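Local coordinates for protein single-stranded-DNA-specific exonuclease RecJ (Thermus thermophilus, PDB 2ZXP) that degrades single-stranded DNA in the 5' to 3' direction as an exonuclease that requires divalent metal ions such as magnesium or manganese, at residues R76-Y81 with V135-T140. Sequence-based numbering, arbitrary orientation.
With MN (manganese (II) ion), chain C; MN (manganese (II) ion), chain B.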
loop_
_atom_site.group_PDB
_atom_site.type_symbol
_atom_site.label_atom_id
_atom_site.label_comp_id
_atom_site.label_asym_id
_atom_site.label_seq_id
_atom_site.Cartn_x
_atom_site.Cartn_y
_atom_site.Cartn_z
ATOM N N ARG A 76 -13.453 19.329 26.687
ATOM C CA ARG A 76 -12.791 19.990 25.570
ATOM C C ARG A 76 -12.061 18.922 24.759
ATOM O O ARG A 76 -11.248 18.171 25.305
ATOM C CB ARG A 76 -11.790 21.036 26.065
ATOM C CG ARG A 76 -10.882 21.563 24.963
ATOM C CD ARG A 76 -10.025 22.733 25.389
ATOM N NE ARG A 76 -10.807 23.960 25.466
ATOM C CZ ARG A 76 -10.356 25.148 25.064
ATOM N NH1 ARG A 76 -9.126 25.245 24.561
ATOM N NH2 ARG A 76 -11.130 26.237 25.143
ATOM N N VAL A 77 -12.370 18.838 23.467
ATOM C CA VAL A 77 -11.722 17.856 22.602
ATOM C C VAL A 77 -10.637 18.567 21.799
ATOM O O VAL A 77 -10.908 19.451 20.980
ATOM C CB VAL A 77 -12.731 17.188 21.652
ATOM C CG1 VAL A 77 -12.008 16.313 20.634
ATOM C CG2 VAL A 77 -13.701 16.344 22.450
ATOM N N HIS A 78 -9.406 18.167 22.079
ATOM C CA HIS A 78 -8.195 18.714 21.463
ATOM C C HIS A 78 -7.726 17.668 20.450
ATOM O O HIS A 78 -7.193 16.630 20.835
ATOM C CB HIS A 78 -7.149 18.906 22.562
ATOM C CG HIS A 78 -5.834 19.450 22.087
ATOM N ND1 HIS A 78 -5.482 20.781 22.223
ATOM C CD2 HIS A 78 -4.765 18.834 21.526
ATOM C CE1 HIS A 78 -4.252 20.956 21.769
ATOM N NE2 HIS A 78 -3.796 19.791 21.340
ATOM N N GLY A 79 -7.945 17.926 19.164
ATOM C CA GLY A 79 -7.533 16.967 18.162
ATOM C C GLY A 79 -6.429 17.507 17.289
ATOM O O GLY A 79 -6.021 18.647 17.447
ATOM N N ASP A 80 -5.917 16.690 16.376
ATOM C CA ASP A 80 -4.863 17.165 15.488
ATOM C C ASP A 80 -5.546 17.896 14.328
ATOM O O ASP A 80 -6.768 17.874 14.221
ATOM C CB ASP A 80 -4.027 16.005 14.959
ATOM C CG ASP A 80 -2.806 16.487 14.210
ATOM O OD1 ASP A 80 -2.132 15.662 13.568
ATOM O OD2 ASP A 80 -2.516 17.700 14.269
ATOM N N TYR A 81 -4.773 18.532 13.460
ATOM C CA TYR A 81 -5.369 19.277 12.377
ATOM C C TYR A 81 -5.429 18.577 11.016
ATOM O O TYR A 81 -5.978 19.145 10.063
ATOM C CB TYR A 81 -4.682 20.643 12.247
ATOM C CG TYR A 81 -3.176 20.567 12.376
ATOM C CD1 TYR A 81 -2.430 19.712 11.559
ATOM C CD2 TYR A 81 -2.502 21.288 13.379
ATOM C CE1 TYR A 81 -1.057 19.562 11.744
ATOM C CE2 TYR A 81 -1.121 21.147 13.565
ATOM C CZ TYR A 81 -0.415 20.277 12.749
ATOM O OH TYR A 81 0.925 20.079 12.963
ATOM N N VAL A 135 -7.022 14.110 20.791
ATOM C CA VAL A 135 -7.279 13.123 19.758
ATOM C C VAL A 135 -6.118 13.143 18.774
ATOM O O VAL A 135 -5.672 14.205 18.352
ATOM C CB VAL A 135 -8.605 13.429 19.002
ATOM C CG1 VAL A 135 -8.813 12.446 17.891
ATOM C CG2 VAL A 135 -9.767 13.360 19.960
ATOM N N ASP A 136 -5.631 11.961 18.426
ATOM C CA ASP A 136 -4.531 11.826 17.489
ATOM C C ASP A 136 -3.287 12.588 17.958
ATOM O O ASP A 136 -2.474 13.014 17.139
ATOM C CB ASP A 136 -4.969 12.341 16.118
ATOM C CG ASP A 136 -3.988 11.983 15.007
ATOM O OD1 ASP A 136 -3.808 12.816 14.107
ATOM O OD2 ASP A 136 -3.413 10.874 15.007
ATOM N N CYS A 137 -3.139 12.766 19.269
ATOM C CA CYS A 137 -1.979 13.481 19.807
ATOM C C CYS A 137 -1.916 13.437 21.329
ATOM O O CYS A 137 -2.769 12.825 21.987
ATOM C CB CYS A 137 -1.973 14.950 19.342
ATOM S SG CYS A 137 -3.127 16.088 20.199
ATOM N N GLY A 138 -0.889 14.085 21.877
ATOM C CA GLY A 138 -0.718 14.141 23.319
ATOM C C GLY A 138 0.041 12.985 23.945
ATOM O O GLY A 138 0.157 12.915 25.166
ATOM N N ILE A 139 0.552 12.064 23.136
ATOM C CA ILE A 139 1.296 10.942 23.693
ATOM C C ILE A 139 2.634 11.439 24.269
ATOM O O ILE A 139 3.102 10.925 25.292
ATOM C CB ILE A 139 1.567 9.844 22.622
ATOM C CG1 ILE A 139 2.061 8.558 23.293
ATOM C CG2 ILE A 139 2.596 10.333 21.618
ATOM C CD1 ILE A 139 1.059 7.951 24.260
ATOM N N THR A 140 3.225 12.454 23.630
ATOM C CA THR A 140 4.516 13.002 24.065
ATOM C C THR A 140 4.465 14.357 24.793
ATOM O O THR A 140 5.508 14.976 25.022
ATOM C CB THR A 140 5.525 13.102 22.846
ATOM O OG1 THR A 140 6.006 14.448 22.709
ATOM C CG2 THR A 140 4.855 12.683 21.528
HETATM MN MN MN C . -2.757 13.663 12.741
HETATM MN MN MN B . -3.065 10.028 13.124
HETATM O O HOH W 1 -2.218 11.609 11.349
#
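The imidazole of H78 is met at its edge, near the ring plane, by C137, whose SG lies 3.5 Å from H78 CD2; rings of F106, H125 and F132 also pack around this histidine. A second ring, that of Y81, has D80 OD2 over the centre of one face. The carboxylates of D80 and D136 are turned 39° against each other, and both reach one manganese ion. D80 OD1 coordinates this manganese at 2.2 Å, and D136 OD1 binds the same ion at 1.9 Å. D136 then spends its other oxygen on the second ion, with OD2 2.1 Å from that manganese, and so bridges the two; the oxygen of one water lies 2.5 Å from each manganese. A chi1 of -171°, CG anti to the backbone N, carries the D80 carboxylate to the metal; OD1 binds it, and OD2 accepts a hydrogen bond from Y81 N, met from above the carboxylate plane. Further into the sheet, away from the metals, V77 CG1 packs on V135 CG2 at 3.8 Å, and G79 CA makes a CA-H...O contact with V135 O. Here the DHH family illustrates how a parallel sheet builds a catalytic site: neighbouring strands 74-78 and 131-134 run into loops that deliver acidic residues side by side. D82 also binds the first ion, and D84, H160 and D221 bind the second, while H161 hydrogen-bonds D136 OD2. D80 OD1 and D136 OD1 stand 3.3 Å apart as fellow ligands of one manganese, not as hydrogen-bond partners, which is consistent with the metal holding the two loops together.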